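Side-chain contacts in WbbM protein (Klebsiella pneumoniae, PDB 6U4B), which probably polymerises O-antigen glycan, acting as a trimeric, magnesium-binding bifunctional glycosyltransferase: residues N582-T586 with P587-E591; S343-N346 with K347-V351; I306-D310 with N311-S315; V573-Y576 with D577-I580. All blocks are in the same frame, centred on the assembly; numbering follows the deposited sequence.

Contact 1 of 4, residues N582-T586 with P587-E591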
loop_
_atom_site.group_PDB
_atom_site.type_symbol
_atom_site.label_atom_id
_atom_site.label_comp_id
_atom_site.label_asym_id
_atom_site.label_seq_id
_atom_site.Cartn_x
_atom_site.Cartn_y
_atom_site.Cartn_z
ATOM N N ASN A 582 2.409 -8.761 -5.505
ATOM C CA ASN A 582 0.990 -8.996 -5.729
ATOM C C ASN A 582 0.256 -9.487 -4.489
ATOM O O ASN A 582 -0.979 -9.466 -4.471
ATOM C CB ASN A 582 0.801 -9.996 -6.875
ATOM C CG ASN A 582 1.251 -9.436 -8.206
ATOM O OD1 ASN A 582 0.638 -8.509 -8.737
ATOM N ND2 ASN A 582 2.326 -9.991 -8.752
ATOM N N ILE A 583 0.975 -9.926 -3.457
ATOM C CA ILE A 583 0.337 -10.329 -2.210
ATOM C C ILE A 583 0.376 -9.221 -1.160
ATOM O O ILE A 583 -0.364 -9.300 -0.167
ATOM C CB ILE A 583 0.971 -11.622 -1.655
ATOM C CG1 ILE A 583 -0.091 -12.485 -0.973
ATOM C CG2 ILE A 583 2.113 -11.304 -0.694
ATOM C CD1 ILE A 583 -1.169 -12.971 -1.920
ATOM N N ALA A 584 1.212 -8.201 -1.343
ATOM C CA ALA A 584 1.209 -7.061 -0.441
ATOM C C ALA A 584 -0.102 -6.293 -0.570
ATOM O O ALA A 584 -0.695 -6.210 -1.650
ATOM C CB ALA A 584 2.398 -6.144 -0.739
ATOM N N ASN A 585 -0.557 -5.740 0.553
ATOM C CA ASN A 585 -1.809 -4.985 0.624
ATOM C C ASN A 585 -3.013 -5.858 0.279
ATOM O O ASN A 585 -3.987 -5.391 -0.307
ATOM C CB ASN A 585 -1.766 -3.737 -0.265
ATOM C CG ASN A 585 -0.557 -2.864 0.020
ATOM O OD1 ASN A 585 -0.470 -2.230 1.071
ATOM N ND2 ASN A 585 0.380 -2.824 -0.919
ATOM N N THR A 586 -2.951 -7.139 0.634
ATOM C CA THR A 586 -4.097 -8.044 0.586
ATOM C C THR A 586 -4.269 -8.630 1.982
ATOM O O THR A 586 -3.370 -8.467 2.816
ATOM C CB THR A 586 -3.905 -9.144 -0.469
ATOM O OG1 THR A 586 -2.889 -10.058 -0.033
ATOM C CG2 THR A 586 -3.509 -8.545 -1.812
ATOM N N PRO A 587 -5.398 -9.276 2.298
ATOM C CA PRO A 587 -5.521 -9.897 3.631
ATOM C C PRO A 587 -4.521 -11.012 3.887
ATOM O O PRO A 587 -4.319 -11.378 5.051
ATOM C CB PRO A 587 -6.959 -10.433 3.648
ATOM C CG PRO A 587 -7.673 -9.581 2.670
ATOM C CD PRO A 587 -6.687 -9.270 1.582
ATOM N N TRP A 588 -3.887 -11.562 2.850
ATOM C CA TRP A 588 -2.889 -12.607 3.048
ATOM C C TRP A 588 -1.504 -12.057 3.360
ATOM O O TRP A 588 -0.570 -12.847 3.529
ATOM C CB TRP A 588 -2.805 -13.508 1.810
ATOM C CG TRP A 588 -4.107 -14.139 1.427
ATOM C CD1 TRP A 588 -4.691 -15.230 2.002
ATOM C CD2 TRP A 588 -4.989 -13.717 0.380
ATOM N NE1 TRP A 588 -5.884 -15.512 1.381
ATOM C CE2 TRP A 588 -6.089 -14.597 0.381
ATOM C CE3 TRP A 588 -4.956 -12.679 -0.555
ATOM C CZ2 TRP A 588 -7.146 -14.471 -0.517
ATOM C CZ3 TRP A 588 -6.007 -12.555 -1.445
ATOM C CH2 TRP A 588 -7.087 -13.445 -1.420
ATOM N N GLU A 589 -1.353 -10.733 3.454
ATOM C CA GLU A 589 -0.025 -10.140 3.602
ATOM C C GLU A 589 0.632 -10.561 4.911
ATOM O O GLU A 589 1.772 -11.041 4.919
ATOM C CB GLU A 589 -0.124 -8.619 3.507
ATOM C CG GLU A 589 1.172 -7.896 3.815
ATOM C CD GLU A 589 1.155 -6.455 3.349
ATOM O OE1 GLU A 589 2.193 -5.986 2.836
ATOM O OE2 GLU A 589 0.100 -5.799 3.485
ATOM N N MET A 590 -0.070 -10.391 6.033
ATOM C CA MET A 590 0.491 -10.801 7.315
ATOM C C MET A 590 0.555 -12.316 7.462
ATOM O O MET A 590 1.338 -12.812 8.280
ATOM C CB MET A 590 -0.312 -10.200 8.469
ATOM C CG MET A 590 -1.815 -10.400 8.365
ATOM S SD MET A 590 -2.642 -10.228 9.960
ATOM C CE MET A 590 -2.885 -11.949 10.397
ATOM N N GLU A 591 -0.248 -13.061 6.696
ATOM C CA GLU A 591 -0.142 -14.516 6.715
ATOM C C GLU A 591 1.229 -14.973 6.237
ATOM O O GLU A 591 1.769 -15.966 6.739
ATOM C CB GLU A 591 -1.227 -15.145 5.841
ATOM C CG GLU A 591 -2.579 -15.321 6.501
ATOM C CD GLU A 591 -3.464 -16.281 5.728
ATOM O OE1 GLU A 591 -2.957 -17.342 5.302
ATOM O OE2 GLU A 591 -4.658 -15.971 5.532
HETATM O O HOH W 1 -2.434 -5.838 4.861
#

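Contact 2 of 4, residues S343-N346 with K347-V351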
loop_
_atom_site.group_PDB
_atom_site.type_symbol
_atom_site.label_atom_id
_atom_site.label_comp_id
_atom_site.label_asym_id
_atom_site.label_seq_id
_atom_site.Cartn_x
_atom_site.Cartn_y
_atom_site.Cartn_z
ATOM N N SER A 343 -12.130 -21.958 1.542
ATOM C CA SER A 343 -12.912 -21.468 2.667
ATOM C C SER A 343 -13.798 -20.300 2.245
ATOM O O SER A 343 -13.528 -19.597 1.266
ATOM C CB SER A 343 -11.995 -21.036 3.810
ATOM O OG SER A 343 -11.285 -19.856 3.471
ATOM N N TYR A 344 -14.883 -20.109 3.002
ATOM C CA TYR A 344 -15.751 -18.958 2.770
ATOM C C TYR A 344 -14.980 -17.654 2.927
ATOM O O TYR A 344 -15.158 -16.718 2.137
ATOM C CB TYR A 344 -16.945 -18.997 3.725
ATOM C CG TYR A 344 -17.943 -17.887 3.491
ATOM C CD1 TYR A 344 -17.862 -16.691 4.195
ATOM C CD2 TYR A 344 -18.965 -18.030 2.561
ATOM C CE1 TYR A 344 -18.770 -15.673 3.980
ATOM C CE2 TYR A 344 -19.878 -17.016 2.343
ATOM C CZ TYR A 344 -19.775 -15.841 3.053
ATOM O OH TYR A 344 -20.684 -14.832 2.833
ATOM N N LEU A 345 -14.106 -17.583 3.934
ATOM C CA LEU A 345 -13.285 -16.394 4.135
ATOM C C LEU A 345 -12.395 -16.127 2.926
ATOM O O LEU A 345 -12.322 -14.997 2.433
ATOM C CB LEU A 345 -12.447 -16.550 5.404
ATOM C CG LEU A 345 -11.522 -15.385 5.773
ATOM C CD1 LEU A 345 -12.306 -14.085 5.899
ATOM C CD2 LEU A 345 -10.778 -15.687 7.066
ATOM N N ASN A 346 -11.716 -17.162 2.424
ATOM C CA ASN A 346 -10.813 -16.962 1.294
ATOM C C ASN A 346 -11.575 -16.609 0.024
ATOM O O ASN A 346 -11.130 -15.756 -0.751
ATOM C CB ASN A 346 -9.943 -18.199 1.079
ATOM C CG ASN A 346 -8.700 -18.189 1.943
ATOM O OD1 ASN A 346 -8.131 -17.132 2.217
ATOM N ND2 ASN A 346 -8.273 -19.369 2.385
ATOM N N LYS A 347 -12.728 -17.246 -0.205
ATOM C CA LYS A 347 -13.539 -16.895 -1.368
ATOM C C LYS A 347 -13.991 -15.441 -1.299
ATOM O O LYS A 347 -14.005 -14.738 -2.318
ATOM C CB LYS A 347 -14.746 -17.830 -1.484
ATOM C CG LYS A 347 -14.389 -19.228 -1.970
ATOM C CD LYS A 347 -15.612 -20.008 -2.459
ATOM C CE LYS A 347 -16.390 -20.633 -1.314
ATOM N NZ LYS A 347 -17.325 -21.692 -1.802
ATOM N N THR A 348 -14.347 -14.969 -0.102
ATOM C CA THR A 348 -14.729 -13.570 0.063
ATOM C C THR A 348 -13.553 -12.642 -0.219
ATOM O O THR A 348 -13.689 -11.648 -0.941
ATOM C CB THR A 348 -15.269 -13.339 1.474
ATOM O OG1 THR A 348 -16.492 -14.069 1.646
ATOM C CG2 THR A 348 -15.518 -11.863 1.711
ATOM N N ARG A 349 -12.384 -12.960 0.344
ATOM C CA ARG A 349 -11.192 -12.149 0.108
ATOM C C ARG A 349 -10.838 -12.095 -1.371
ATOM O O ARG A 349 -10.414 -11.049 -1.878
ATOM C CB ARG A 349 -10.017 -12.706 0.911
ATOM C CG ARG A 349 -10.199 -12.643 2.413
ATOM C CD ARG A 349 -9.089 -13.390 3.130
ATOM N NE ARG A 349 -8.998 -13.019 4.538
ATOM C CZ ARG A 349 -8.081 -13.491 5.376
ATOM N NH1 ARG A 349 -7.177 -14.359 4.945
ATOM N NH2 ARG A 349 -8.065 -13.095 6.642
ATOM N N LEU A 350 -11.001 -13.214 -2.079
ATOM C CA LEU A 350 -10.643 -13.256 -3.495
ATOM C C LEU A 350 -11.559 -12.367 -4.328
ATOM O O LEU A 350 -11.090 -11.643 -5.215
ATOM C CB LEU A 350 -10.680 -14.699 -4.000
ATOM C CG LEU A 350 -9.517 -15.555 -3.497
ATOM C CD1 LEU A 350 -9.840 -17.030 -3.590
ATOM C CD2 LEU A 350 -8.259 -15.230 -4.287
ATOM N N VAL A 351 -12.867 -12.414 -4.065
ATOM C CA VAL A 351 -13.797 -11.542 -4.775
ATOM C C VAL A 351 -13.500 -10.082 -4.457
ATOM O O VAL A 351 -13.560 -9.215 -5.338
ATOM C CB VAL A 351 -15.251 -11.914 -4.431
ATOM C CG1 VAL A 351 -16.212 -10.881 -5.001
ATOM C CG2 VAL A 351 -15.583 -13.300 -4.964
#

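Contact 3 of 4, residues I306-D310 with N311-S315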
loop_
_atom_site.group_PDB
_atom_site.type_symbol
_atom_site.label_atom_id
_atom_site.label_comp_id
_atom_site.label_asym_id
_atom_site.label_seq_id
_atom_site.Cartn_x
_atom_site.Cartn_y
_atom_site.Cartn_z
ATOM N N ILE A 306 -8.853 -20.741 -13.440
ATOM C CA ILE A 306 -7.867 -21.123 -12.439
ATOM C C ILE A 306 -8.476 -22.211 -11.566
ATOM O O ILE A 306 -9.695 -22.269 -11.376
ATOM C CB ILE A 306 -7.426 -19.917 -11.579
ATOM C CG1 ILE A 306 -7.233 -18.674 -12.450
ATOM C CG2 ILE A 306 -6.144 -20.233 -10.831
ATOM C CD1 ILE A 306 -7.108 -17.387 -11.662
ATOM N N SER A 307 -7.619 -23.074 -11.028
ATOM C CA SER A 307 -8.064 -24.172 -10.182
ATOM C C SER A 307 -7.135 -24.292 -8.984
ATOM O O SER A 307 -5.916 -24.391 -9.152
ATOM C CB SER A 307 -8.100 -25.490 -10.967
ATOM O OG SER A 307 -8.387 -26.589 -10.123
ATOM N N PHE A 308 -7.707 -24.280 -7.782
ATOM C CA PHE A 308 -6.917 -24.500 -6.579
ATOM C C PHE A 308 -7.837 -24.855 -5.421
ATOM O O PHE A 308 -9.049 -24.625 -5.466
ATOM C CB PHE A 308 -6.054 -23.275 -6.226
ATOM C CG PHE A 308 -6.821 -21.981 -6.136
ATOM C CD1 PHE A 308 -6.843 -21.097 -7.204
ATOM C CD2 PHE A 308 -7.497 -21.635 -4.974
ATOM C CE1 PHE A 308 -7.533 -19.900 -7.121
ATOM C CE2 PHE A 308 -8.192 -20.441 -4.886
ATOM C CZ PHE A 308 -8.209 -19.571 -5.960
ATOM N N ASP A 309 -7.237 -25.429 -4.382
ATOM C CA ASP A 309 -7.915 -25.701 -3.129
ATOM C C ASP A 309 -7.610 -24.571 -2.146
ATOM O O ASP A 309 -6.987 -23.562 -2.496
ATOM C CB ASP A 309 -7.510 -27.078 -2.587
ATOM C CG ASP A 309 -6.007 -27.226 -2.404
ATOM O OD1 ASP A 309 -5.284 -26.209 -2.444
ATOM O OD2 ASP A 309 -5.543 -28.372 -2.224
ATOM N N ASP A 310 -8.032 -24.744 -0.893
ATOM C CA ASP A 310 -7.866 -23.672 0.083
ATOM C C ASP A 310 -6.395 -23.427 0.402
ATOM O O ASP A 310 -5.986 -22.281 0.617
ATOM C CB ASP A 310 -8.652 -23.991 1.352
ATOM C CG ASP A 310 -8.714 -22.816 2.306
ATOM O OD1 ASP A 310 -8.031 -22.856 3.351
ATOM O OD2 ASP A 310 -9.429 -21.838 2.001
ATOM N N ASN A 311 -5.581 -24.485 0.424
ATOM C CA ASN A 311 -4.169 -24.320 0.754
ATOM C C ASN A 311 -3.399 -23.556 -0.315
ATOM O O ASN A 311 -2.315 -23.042 -0.026
ATOM C CB ASN A 311 -3.521 -25.683 1.002
ATOM C CG ASN A 311 -3.635 -26.122 2.450
ATOM O OD1 ASN A 311 -3.503 -25.312 3.369
ATOM N ND2 ASN A 311 -3.885 -27.408 2.659
ATOM N N TYR A 312 -3.925 -23.466 -1.537
ATOM C CA TYR A 312 -3.314 -22.658 -2.586
ATOM C C TYR A 312 -4.096 -21.378 -2.857
ATOM O O TYR A 312 -3.869 -20.721 -3.878
ATOM C CB TYR A 312 -3.160 -23.471 -3.872
ATOM C CG TYR A 312 -1.809 -24.138 -4.010
ATOM C CD1 TYR A 312 -1.261 -24.387 -5.262
ATOM C CD2 TYR A 312 -1.083 -24.520 -2.889
ATOM C CE1 TYR A 312 -0.025 -24.995 -5.393
ATOM C CE2 TYR A 312 0.153 -25.129 -3.012
ATOM C CZ TYR A 312 0.677 -25.365 -4.266
ATOM O OH TYR A 312 1.908 -25.972 -4.393
ATOM N N ALA A 313 -5.011 -21.008 -1.961
ATOM C CA ALA A 313 -5.764 -19.771 -2.136
ATOM C C ALA A 313 -4.858 -18.548 -2.078
ATOM O O ALA A 313 -5.118 -17.556 -2.768
ATOM C CB ALA A 313 -6.864 -19.666 -1.078
ATOM N N ILE A 314 -3.800 -18.594 -1.265
ATOM C CA ILE A 314 -2.847 -17.486 -1.212
ATOM C C ILE A 314 -2.180 -17.303 -2.568
ATOM O O ILE A 314 -2.044 -16.180 -3.070
ATOM C CB ILE A 314 -1.810 -17.723 -0.101
ATOM C CG1 ILE A 314 -2.494 -17.762 1.266
ATOM C CG2 ILE A 314 -0.735 -16.645 -0.136
ATOM C CD1 ILE A 314 -1.536 -17.906 2.424
ATOM N N SER A 315 -1.759 -18.408 -3.183
ATOM C CA SER A 315 -1.165 -18.335 -4.512
ATOM C C SER A 315 -2.164 -17.810 -5.535
ATOM O O SER A 315 -1.806 -17.012 -6.411
ATOM C CB SER A 315 -0.648 -19.710 -4.927
ATOM O OG SER A 315 -0.169 -19.679 -6.254
#

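Contact 4 of 4, residues V573-Y576 with D577-I580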
loop_
_atom_site.group_PDB
_atom_site.type_symbol
_atom_site.label_atom_id
_atom_site.label_comp_id
_atom_site.label_asym_id
_atom_site.label_seq_id
_atom_site.Cartn_x
_atom_site.Cartn_y
_atom_site.Cartn_z
ATOM N N VAL A 573 14.187 -17.216 -3.209
ATOM C CA VAL A 573 13.675 -17.775 -4.455
ATOM C C VAL A 573 13.781 -16.707 -5.538
ATOM O O VAL A 573 13.652 -15.511 -5.267
ATOM C CB VAL A 573 12.220 -18.279 -4.256
ATOM C CG1 VAL A 573 11.374 -18.082 -5.494
ATOM C CG2 VAL A 573 12.207 -19.745 -3.840
ATOM N N ASP A 574 14.051 -17.140 -6.770
ATOM C CA ASP A 574 14.061 -16.216 -7.898
ATOM C C ASP A 574 12.652 -15.714 -8.191
ATOM O O ASP A 574 11.670 -16.453 -8.057
ATOM C CB ASP A 574 14.642 -16.886 -9.143
ATOM C CG ASP A 574 16.159 -16.960 -9.120
ATOM O OD1 ASP A 574 16.787 -16.104 -8.464
ATOM O OD2 ASP A 574 16.720 -17.872 -9.763
ATOM N N PHE A 575 12.558 -14.450 -8.612
ATOM C CA PHE A 575 11.279 -13.784 -8.870
ATOM C C PHE A 575 10.416 -13.714 -7.612
ATOM O O PHE A 575 9.187 -13.649 -7.691
ATOM C CB PHE A 575 10.503 -14.463 -10.005
ATOM C CG PHE A 575 11.246 -14.507 -11.311
ATOM C CD1 PHE A 575 11.345 -13.375 -12.103
ATOM C CD2 PHE A 575 11.839 -15.680 -11.747
ATOM C CE1 PHE A 575 12.024 -13.410 -13.306
ATOM C CE2 PHE A 575 12.520 -15.722 -12.950
ATOM C CZ PHE A 575 12.612 -14.584 -13.730
ATOM N N TYR A 576 11.058 -13.733 -6.442
ATOM C CA TYR A 576 10.318 -13.684 -5.186
ATOM C C TYR A 576 9.628 -12.339 -4.999
ATOM O O TYR A 576 8.510 -12.277 -4.471
ATOM C CB TYR A 576 11.257 -13.975 -4.018
ATOM C CG TYR A 576 10.679 -13.656 -2.662
ATOM C CD1 TYR A 576 9.583 -14.352 -2.173
ATOM C CD2 TYR A 576 11.238 -12.665 -1.865
ATOM C CE1 TYR A 576 9.053 -14.065 -0.932
ATOM C CE2 TYR A 576 10.719 -12.371 -0.623
ATOM C CZ TYR A 576 9.628 -13.075 -0.159
ATOM O OH TYR A 576 9.106 -12.783 1.080
ATOM N N ASP A 577 10.277 -11.252 -5.423
ATOM C CA ASP A 577 9.658 -9.935 -5.313
ATOM C C ASP A 577 8.417 -9.823 -6.191
ATOM O O ASP A 577 7.474 -9.106 -5.838
ATOM C CB ASP A 577 10.666 -8.846 -5.676
ATOM C CG ASP A 577 11.860 -8.814 -4.736
ATOM O OD1 ASP A 577 11.752 -9.330 -3.604
ATOM O OD2 ASP A 577 12.911 -8.268 -5.132
ATOM N N ASP A 578 8.399 -10.523 -7.329
ATOM C CA ASP A 578 7.237 -10.490 -8.213
ATOM C C ASP A 578 6.009 -11.093 -7.549
ATOM O O ASP A 578 4.880 -10.686 -7.844
ATOM C CB ASP A 578 7.547 -11.233 -9.509
ATOM C CG ASP A 578 8.712 -10.629 -10.258
ATOM O OD1 ASP A 578 8.495 -9.667 -11.023
ATOM O OD2 ASP A 578 9.848 -11.103 -10.061
ATOM N N PHE A 579 6.206 -12.072 -6.667
ATOM C CA PHE A 579 5.086 -12.656 -5.942
ATOM C C PHE A 579 4.637 -11.750 -4.801
ATOM O O PHE A 579 3.441 -11.478 -4.650
ATOM C CB PHE A 579 5.474 -14.037 -5.415
ATOM C CG PHE A 579 4.466 -14.631 -4.480
ATOM C CD1 PHE A 579 3.356 -15.295 -4.969
ATOM C CD2 PHE A 579 4.629 -14.527 -3.107
ATOM C CE1 PHE A 579 2.423 -15.841 -4.107
ATOM C CE2 PHE A 579 3.702 -15.069 -2.242
ATOM C CZ PHE A 579 2.597 -15.728 -2.741
ATOM N N ILE A 580 5.590 -11.283 -3.989
ATOM C CA ILE A 580 5.269 -10.408 -2.862
ATOM C C ILE A 580 4.548 -9.158 -3.343
ATOM O O ILE A 580 3.580 -8.703 -2.722
ATOM C CB ILE A 580 6.551 -10.055 -2.086
ATOM C CG1 ILE A 580 7.076 -11.285 -1.349
ATOM C CG2 ILE A 580 6.307 -8.904 -1.120
ATOM C CD1 ILE A 580 6.088 -11.870 -0.356
#

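Contact 1 of 4, residues N582-T586 with P587-E591
Thr-586 and Trp-588 meet at the turn that carries the chain from helix 576-583 into helix 589-596. With chi1 at 70°, Thr-586 OG1 sits between its own backbone N and carbonyl carbon, from which it serves both directions of the chain. Backward, OG1 donates to Ile-583 O at 2.6 Å, reinforcing the type II turn from Ile-583 to Thr-586, whose own backbone bond is weak. Forward, OG1 accepts from Trp-588 N at 3.4 Å, a weak capping bond, while Trp-588 CE3 brings the indole edge to OG1, close to the ring plane. Ile-583 CG1 lies 4.0 Å from Trp-588 CB, the two side chains crossing at about a right angle.

Glu-589 closes the other flank. Its N donates to Thr-586 O at 3.1 Å, completing a type I turn. CG stands anti to the backbone N (chi1 173°) and the chain runs on extended, which carries the carboxylate back over the loop. There OE2 accepts from Asn-585 N at 3.0 Å, a weak bond with an N-H...O angle of 149°, and takes a water proton at 2.9 Å; the same water donates weakly to Thr-586 O. Since Asn-585 OD1 binds a magnesium ion together with Asn-585 OD1 of the two other subunits, the Asn-585 N bond is consistent with a second-shell place for Glu-589.

Outside the two segments, Trp-588 NE1 donates to Asn-346 OD1 and its ring makes a cation-pi contact with Arg-349, both on helix 344-352, while Ile-314 of helix 313-325 packs on the indole.

Contact 2 of 4, residues S343-N346 with K347-V351
Arg-349 lies one helical turn after Leu-345, and its side chain can be traced back along that turn. CB is equally near the carbonyl oxygens of Leu-345 and Asn-346. CG, set anti to its own carbonyl carbon (chi1 -64°), approaches Leu-345 O to 3.2 Å, and from there the chain is extended to NE. CD passes Asn-346 OD1 at 4.0 Å; that oxygen accepts from Trp-588 NE1, while Asn-346 ND2 bonds to Asp-310. NE reaches Leu-345 CG at 3.7 Å, where the apolar branch starts to cover one face of the guanidinium, and CZ lies near Leu-345 CG and CD2. At the tip, Arg-349 NH2 lies 3.8 Å from Leu-345 CD2, which sits above the plane but displaced toward the rim. The leucine leaves the N-H groups usable at the periphery: NE pairs with Asp-577 of the second subunit and NH1 with Glu-591, two salt bridges that should hold the group in a fixed rotation.

On another flank, Tyr-344 O is gripped twice by Thr-348, whose backbone N and OG1 both donate at 3.0 Å and arrive from opposite faces of the carbonyl plane. OG1 also lies over a face of the Tyr-344 ring, 3.6 Å from CE1.

The start of the helix is closed by Ser-343 at the N-cap: its OG accepts from Asn-346 N at 2.9 Å, with an N-H...O angle of 157°. Helix 344-352 links the parallel, paired strands 333-340 and 360-366, a beta-alpha-beta unit consistent with the Rossmann-like, probably nucleotide-binding half of the GT-A fold of family 8 enzymes.

Contact 3 of 4, residues I306-D310 with N311-S315
One face of the Phe-308 ring is met by Tyr-312 O, 3.9 Å from CG, while Ala-313 CA approaches the same ring obliquely, 3.7 Å from CE2. At the ring edge, in its plane, lies Ile-306 CG2 from the same strand. Phe-308 CG is placed between its backbone N and carbonyl carbon (chi1 53°), which turns the ring toward Tyr-312 O and Ala-313 at the start of helix 313-325; CB meanwhile touches Tyr-312 CB at 3.7 Å. The Tyr-312 ring has Asp-309 OD1 obliquely beside it and makes an edge-to-face contact with Trp-568.

The turn itself is held by polar atoms. Tyr-312 N is shared by two oxygens of Asp-309: the backbone O at 3.2 Å, and OD1, also at 3.2 Å but weakly, with an angle of 135°. The next donor, Ala-313 N, is straighter: it reaches Asp-310 O at 3.0 Å and 161°, from above the carbonyl plane. The carboxylate of Asp-310 works elsewhere, its OD2 accepting from Ser-343 N and Asn-346 ND2.

A forked donor with one weak branch is consistent with Asp-309 steadying the turn just before the helix through the sum of two modest bonds. Phe-308 packs on Val-337 of strand 333-340, whereas the Tyr-312 side chain comes within about 4 Å of that of Asp-408. These bonds therefore probably fix the backbone of Tyr-312, whose side chain lies beside a magnesium ligand.

Contact 4 of 4, residues V573-Y576 with D577-I580
The first turn of helix 576-583 is entered through a type II beta turn, Val-573 to Tyr-576, and its side-chain contact is a CH-pi interaction between Ile-580 and Tyr-576. Ile-580 CG1 stands over one face of the phenol ring, 3.7 Å from the centroid and 29° off the normal. It is displaced toward the rim, so that CZ, at 3.3 Å, is its nearest ring atom. Ile-580 CD1 carries on to Tyr-576 OH at 3.5 Å. The ring is brought there because Tyr-576 CG is anti to its backbone N (chi1 167°), which swings the phenol to the side of Ile-580. In the backbone, Ile-580 N donates to Tyr-576 O at 3.1 Å, in the carbonyl plane and nearly straight at 174°; Phe-579 N adds a weak bond to the same oxygen.

Phe-575, the third residue of the turn, presents its ring edge to Asp-578: OD2 lies near the ring plane, 3.4 Å from CD1. Asp-578 N makes a weak bond to Phe-575 O at 3.2 Å, while Asp-578 OD1 forms a salt bridge with Lys-412.

Around this turn, Phe-575 and Asp-578 pack on Ile-559 of strand 558-560, and Phe-579 rests on Pro-567 of helix 567-570 with its ring meeting that of Trp-568. Tyr-576 also touches Pro-567, and on the trimer interface it packs against Met-590 of the third subunit.

Contacts 1, 2 and 3 form one cluster, with centres 11 to 14 Å apart. Contact 2 joins contact 3 through Asp-310 OD2, 2.7 Å from Ser-343 N and 2.8 Å from Asn-346 ND2, and joins contact 1 through Asn-346 OD1, 2.9 Å from Trp-588 NE1; Asn-346 thus bonds to both contact 1 and contact 3. Contact 4 adjoins contact 1 along helix 576-583 but comes no nearer than about 4 Å to contact 3. Two magnesium ions lie near the group: contact 3 borders the Asp-406, Asp-408 and His-560 site, its Tyr-312 side chain about 7 Å from that ion, whereas contact 1 supplies Asn-585 to the ion shared by the three subunits.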